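Local coordinates for uncharacterized metal-dependent hydrolase (Pyrococcus horikoshii, PDB 3IGH), which is of unknown specific function but probably hydrolyses carbon-nitrogen bonds other than peptide bonds, in a metal-dependent reaction, at residues 296-301 / 329-334; 323-328 / 354-359. One frame throughout, in Å; residues are numbered along the deposited sequence. Where two conformers were deposited one is given.

How the contacts relate
Both contacts lie on the outer helical layer of a TIM barrel and share helix 318-331. Following the chain from the N terminus, helix 294-305 comes first, then strand 310-315, then helix 318-331. Contact 1 closes this first loop by laying the end of helix 318-331 against helix 294-305. Contact 2 starts from the same helix, at 323-328, and closes a second loop through strand 336-337 and helix 345-354 to the start of strand 357-360. Segment 323-328 falls between the segments of contact 1 and its partner 354-359 lies beyond them, so the loops cross. Helix 318-331 is thus tied to the preceding helix and to the following helix-strand turn, and Pro-334 O accepts a hydrogen bond from Arg-357 NH2 at 2.9 Å where the contacts touch.

Contact 1 of 2, residues 296-301 / 329-334. With SO4 (sulfate ion), chain R.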
loop_
_atom_site.group_PDB
_atom_site.type_symbol
_atom_site.label_atom_id
_atom_site.label_comp_id
_atom_site.label_asym_id
_atom_site.label_seq_id
_atom_site.Cartn_x
_atom_site.Cartn_y
_atom_site.Cartn_z
ATOM N N GLU A 296 28.514 -2.340 -4.502
ATOM C CA GLU A 296 27.244 -3.062 -4.456
ATOM C C GLU A 296 26.279 -2.470 -3.426
ATOM O O GLU A 296 25.073 -2.372 -3.685
ATOM C CB GLU A 296 27.449 -4.554 -4.200
ATOM C CG GLU A 296 26.201 -5.378 -4.533
ATOM C CD GLU A 296 26.337 -6.861 -4.230
ATOM O OE1 GLU A 296 27.448 -7.321 -3.883
ATOM O OE2 GLU A 296 25.316 -7.573 -4.342
ATOM N N LEU A 297 26.806 -2.058 -2.273
ATOM C CA LEU A 297 25.984 -1.395 -1.262
ATOM C C LEU A 297 25.390 -0.082 -1.784
ATOM O O LEU A 297 24.225 0.208 -1.530
ATOM C CB LEU A 297 26.781 -1.141 0.017
ATOM C CG LEU A 297 27.164 -2.357 0.876
ATOM C CD1 LEU A 297 28.350 -1.983 1.756
ATOM C CD2 LEU A 297 25.988 -2.790 1.762
ATOM N N ILE A 298 26.191 0.685 -2.526
ATOM C CA ILE A 298 25.747 1.945 -3.129
ATOM C C ILE A 298 24.682 1.700 -4.183
ATOM O O ILE A 298 23.684 2.418 -4.226
ATOM C CB ILE A 298 26.940 2.736 -3.722
ATOM C CG1 ILE A 298 27.813 3.250 -2.585
ATOM C CG2 ILE A 298 26.477 3.956 -4.564
ATOM C CD1 ILE A 298 29.258 3.339 -2.950
ATOM N N ARG A 299 24.890 0.677 -5.015
ATOM C CA ARG A 299 23.925 0.322 -6.057
ATOM C C ARG A 299 22.545 -0.025 -5.477
ATOM O O ARG A 299 21.509 0.441 -5.973
ATOM C CB ARG A 299 24.458 -0.843 -6.894
ATOM C CG ARG A 299 23.525 -1.300 -8.003
ATOM C CD ARG A 299 24.109 -2.466 -8.768
ATOM N NE ARG A 299 25.055 -2.006 -9.780
ATOM C CZ ARG A 299 24.806 -1.969 -11.086
ATOM N NH1 ARG A 299 25.739 -1.526 -11.908
ATOM N NH2 ARG A 299 23.639 -2.379 -11.574
ATOM N N ILE A 300 22.531 -0.830 -4.422
ATOM C CA ILE A 300 21.259 -1.203 -3.787
ATOM C C ILE A 300 20.598 0.018 -3.107
ATOM O O ILE A 300 19.379 0.224 -3.229
ATOM C CB ILE A 300 21.409 -2.418 -2.836
ATOM C CG1 ILE A 300 21.970 -3.626 -3.602
ATOM C CG2 ILE A 300 20.047 -2.807 -2.245
ATOM C CD1 ILE A 300 22.447 -4.783 -2.722
ATOM N N THR A 301 21.406 0.816 -2.416
ATOM C CA THR A 301 20.955 2.062 -1.804
ATOM C C THR A 301 20.282 2.975 -2.843
ATOM O O THR A 301 19.188 3.482 -2.608
ATOM C CB THR A 301 22.132 2.794 -1.112
ATOM O OG1 THR A 301 22.647 1.976 -0.051
ATOM C CG2 THR A 301 21.698 4.144 -0.539
ATOM N N GLU A 329 27.419 8.832 2.728
ATOM C CA GLU A 329 28.044 10.063 2.269
ATOM C C GLU A 329 27.943 10.195 0.751
ATOM O O GLU A 329 27.503 11.235 0.256
ATOM C CB GLU A 329 29.505 10.145 2.707
ATOM C CG GLU A 329 30.163 11.468 2.338
ATOM C CD GLU A 329 31.674 11.361 2.168
ATOM O OE1 GLU A 329 32.284 12.372 1.770
ATOM O OE2 GLU A 329 32.254 10.280 2.428
ATOM N N THR A 330 28.291 9.127 0.030
ATOM C CA THR A 330 28.327 9.099 -1.437
ATOM C C THR A 330 26.937 9.280 -2.068
ATOM O O THR A 330 26.778 9.919 -3.109
ATOM C CB THR A 330 28.968 7.766 -1.921
ATOM O OG1 THR A 330 30.293 7.647 -1.388
ATOM C CG2 THR A 330 29.040 7.685 -3.428
ATOM N N THR A 331 25.929 8.684 -1.433
ATOM C CA THR A 331 24.576 8.742 -1.966
ATOM C C THR A 331 23.871 10.020 -1.526
ATOM O O THR A 331 22.813 10.366 -2.054
ATOM C CB THR A 331 23.752 7.507 -1.556
ATOM O OG1 THR A 331 23.765 7.366 -0.124
ATOM C CG2 THR A 331 24.321 6.260 -2.201
ATOM N N GLY A 332 24.476 10.717 -0.564
ATOM C CA GLY A 332 23.887 11.898 0.053
ATOM C C GLY A 332 22.598 11.616 0.801
ATOM O O GLY A 332 21.764 12.500 0.942
ATOM N N PHE A 333 22.427 10.384 1.277
ATOM C CA PHE A 333 21.203 10.015 1.978
ATOM C C PHE A 333 21.470 9.758 3.457
ATOM O O PHE A 333 22.271 8.889 3.786
ATOM C CB PHE A 333 20.534 8.797 1.321
ATOM C CG PHE A 333 19.356 8.258 2.097
ATOM C CD1 PHE A 333 18.205 9.025 2.257
ATOM C CD2 PHE A 333 19.401 6.984 2.665
ATOM C CE1 PHE A 333 17.114 8.543 2.983
ATOM C CE2 PHE A 333 18.301 6.478 3.375
ATOM C CZ PHE A 333 17.164 7.268 3.542
ATOM N N PRO A 334 20.791 10.507 4.350
ATOM C CA PRO A 334 20.913 10.225 5.779
ATOM C C PRO A 334 20.110 8.966 6.152
ATOM O O PRO A 334 18.954 9.050 6.574
ATOM C CB PRO A 334 20.355 11.491 6.436
ATOM C CG PRO A 334 19.402 12.049 5.442
ATOM C CD PRO A 334 19.888 11.643 4.081
HETATM S S SO4 R . 20.195 -3.180 -11.429
HETATM O O1 SO4 R . 20.820 -3.791 -10.257
HETATM O O2 SO4 R . 21.091 -3.293 -12.576
HETATM O O3 SO4 R . 18.944 -3.870 -11.729
HETATM O O4 SO4 R . 19.923 -1.769 -11.163
#
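Two successive outer helices of the amidohydrolase TIM barrel, 294-305 and 318-331, pack here through methyl groups, with Ile-298 and Thr-301 facing the last turn of the second helix. The methyl of Thr-331 is the shared element: its CG2 lies 3.8 Å from Thr-301 CG2 and 3.9 Å from Ile-298 CG2. The two threonine side chains run roughly at right angles, while Ile-298 meets Thr-331 obliquely.

Both threonines divide their labour, methyl to the neighbour and hydroxyl to their own helix. In Thr-301, OG1 beside the backbone N (chi1 -63°) leaves CG2 opposite it and pointing to the interface, while OG1 hydrogen-bonds Leu-297 O at 2.8 Å. Thr-331 OG1 likewise hydrogen-bonds Val-327 O. A serine in place of Thr-301 would probably keep the hydroxyl's hydrogen bond but leave Thr-331 CG2 without its nearest methyl partner, opening a gap beside it. Beyond Thr-331 a Schellman motif ends the helix, with Gly-332 at positive phi. Arg-299, directed away, brings NH2, at the guanidinium edge, 2.9 Å from O2 of a sulfate probably from the crystallisation liquor. Leu-297 O accepts from both Thr-301 OG1 and Thr-301 N, which approach it from opposite faces of the carbonyl plane.

Contact 2 of 2, residues 323-328 / 354-359; sequences VALDVF and LKVRLS
Leu-325 and Phe-328, one turn apart on outer helix 318-331 of the TIM barrel, meet Leu-354 and Val-356 at the turn from helix 345-354 into barrel strand 357-360. The side chains that meet are all apolar. Leu-354 puts CD1 into the contact, 3.9 Å from Leu-325 CD2 and in packing contact 3.5 Å from the carbonyl oxygen Leu-325 O, the two leucine side chains meeting at a slant. Val-356 uses one branch for both partners: its CG1 is 3.8 Å from Phe-328 CD2 and 4.2 Å from Leu-325 CD2. That methyl lies opposite the carbonyl carbon (chi1 -62°), which brings it obliquely to the ring, nearest CD2, with the two side chains nearly perpendicular.

Farther out, Ile-337 of strand 336-337 touches both Leu-325 and Phe-328, and Val-311 and Ile-313 of strand 310-315 also pack on Phe-328, setting the ring between helix and barrel wall. Lys-355, at positive phi in a Schellman motif, turns the chain between Leu-354 and Val-356, whose side chains both point toward the helix. Backbone bonds from Arg-357 to Gly-335 and Ile-337 fix the strand, and Arg-357 NH2 makes a salt bridge to Asp-310 OD1.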
loop_
_atom_site.group_PDB
_atom_site.type_symbol
_atom_site.label_atom_id
_atom_site.label_comp_id
_atom_site.label_asym_id
_atom_site.label_seq_id
_atom_site.Cartn_x
_atom_site.Cartn_y
_atom_site.Cartn_z
ATOM N N VAL A 323 32.554 1.958 6.407
ATOM C CA VAL A 323 31.978 1.508 5.147
ATOM C C VAL A 323 30.526 1.982 5.015
ATOM O O VAL A 323 30.151 2.540 3.984
ATOM C CB VAL A 323 32.076 -0.035 4.998
ATOM C CG1 VAL A 323 31.333 -0.536 3.754
ATOM C CG2 VAL A 323 33.536 -0.479 4.964
ATOM N N ALA A 324 29.727 1.783 6.065
ATOM C CA ALA A 324 28.329 2.239 6.069
ATOM C C ALA A 324 28.236 3.743 5.907
ATOM O O ALA A 324 27.411 4.239 5.125
ATOM C CB ALA A 324 27.597 1.796 7.352
ATOM N N LEU A 325 29.092 4.472 6.624
ATOM C CA LEU A 325 29.083 5.926 6.534
ATOM C C LEU A 325 29.540 6.409 5.139
ATOM O O LEU A 325 29.016 7.400 4.634
ATOM C CB LEU A 325 29.905 6.565 7.664
ATOM C CG LEU A 325 29.383 6.389 9.107
ATOM C CD1 LEU A 325 30.383 6.914 10.127
ATOM C CD2 LEU A 325 28.034 7.055 9.317
ATOM N N ASP A 326 30.468 5.675 4.519
ATOM C CA ASP A 326 30.910 5.947 3.137
ATOM C C ASP A 326 29.743 5.844 2.149
ATOM O O ASP A 326 29.597 6.694 1.265
ATOM C CB ASP A 326 32.028 4.982 2.710
ATOM C CG ASP A 326 33.394 5.342 3.298
ATOM O OD1 ASP A 326 33.535 6.405 3.926
ATOM O OD2 ASP A 326 34.336 4.539 3.133
ATOM N N VAL A 327 28.904 4.819 2.326
ATOM C CA VAL A 327 27.727 4.601 1.479
ATOM C C VAL A 327 26.757 5.777 1.598
ATOM O O VAL A 327 26.325 6.342 0.585
ATOM C CB VAL A 327 27.031 3.247 1.802
ATOM C CG1 VAL A 327 25.768 3.055 0.974
ATOM C CG2 VAL A 327 27.989 2.098 1.530
ATOM N N PHE A 328 26.455 6.175 2.834
ATOM C CA PHE A 328 25.546 7.290 3.077
ATOM C C PHE A 328 26.104 8.657 2.625
ATOM O O PHE A 328 25.351 9.518 2.143
ATOM C CB PHE A 328 25.066 7.297 4.548
ATOM C CG PHE A 328 24.149 6.125 4.893
ATOM C CD1 PHE A 328 23.273 5.599 3.946
ATOM C CD2 PHE A 328 24.155 5.569 6.172
ATOM C CE1 PHE A 328 22.423 4.533 4.258
ATOM C CE2 PHE A 328 23.314 4.501 6.494
ATOM C CZ PHE A 328 22.448 3.984 5.546
ATOM N N LEU A 354 26.624 13.529 8.972
ATOM C CA LEU A 354 25.819 12.840 7.957
ATOM C C LEU A 354 24.357 12.704 8.347
ATOM O O LEU A 354 23.537 12.261 7.540
ATOM C CB LEU A 354 26.415 11.461 7.626
ATOM C CG LEU A 354 27.799 11.462 6.968
ATOM C CD1 LEU A 354 28.366 10.057 6.869
ATOM C CD2 LEU A 354 27.755 12.107 5.596
ATOM N N LYS A 355 24.041 13.060 9.593
ATOM C CA LYS A 355 22.667 13.073 10.097
ATOM C C LYS A 355 22.008 11.686 10.068
ATOM O O LYS A 355 20.800 11.575 9.875
ATOM C CB LYS A 355 21.810 14.102 9.333
ATOM C CG LYS A 355 22.230 15.556 9.523
ATOM C CD LYS A 355 21.323 16.475 8.714
ATOM C CE LYS A 355 21.244 17.870 9.325
ATOM N NZ LYS A 355 22.469 18.675 9.073
ATOM N N VAL A 356 22.800 10.636 10.276
ATOM C CA VAL A 356 22.265 9.274 10.214
ATOM C C VAL A 356 21.406 8.969 11.446
ATOM O O VAL A 356 21.557 9.607 12.499
ATOM C CB VAL A 356 23.364 8.188 10.014
ATOM C CG1 VAL A 356 24.100 8.392 8.687
ATOM C CG2 VAL A 356 24.342 8.162 11.179
ATOM N N ARG A 357 20.480 8.029 11.276
ATOM C CA ARG A 357 19.653 7.508 12.362
ATOM C C ARG A 357 20.287 6.223 12.885
ATOM O O ARG A 357 20.897 5.488 12.126
ATOM C CB ARG A 357 18.234 7.233 11.851
ATOM C CG ARG A 357 17.416 8.499 11.674
ATOM C CD ARG A 357 16.289 8.319 10.667
ATOM N NE ARG A 357 16.745 8.214 9.281
ATOM C CZ ARG A 357 16.444 7.202 8.465
ATOM N NH1 ARG A 357 15.695 6.202 8.898
ATOM N NH2 ARG A 357 16.874 7.198 7.209
ATOM N N LEU A 358 20.167 5.967 14.188
ATOM C CA LEU A 358 20.779 4.776 14.786
ATOM C C LEU A 358 19.758 3.924 15.534
ATOM O O LEU A 358 19.016 4.424 16.373
ATOM C CB LEU A 358 21.921 5.160 15.742
ATOM C CG LEU A 358 23.070 6.070 15.274
ATOM C CD1 LEU A 358 23.973 6.437 16.445
ATOM C CD2 LEU A 358 23.892 5.418 14.168
ATOM N N SER A 359 19.739 2.627 15.231
ATOM C CA SER A 359 18.945 1.675 15.995
ATOM C C SER A 359 19.888 0.767 16.778
ATOM O O SER A 359 20.685 0.034 16.197
ATOM C CB SER A 359 18.051 0.861 15.060
ATOM O OG SER A 359 17.347 -0.138 15.753
#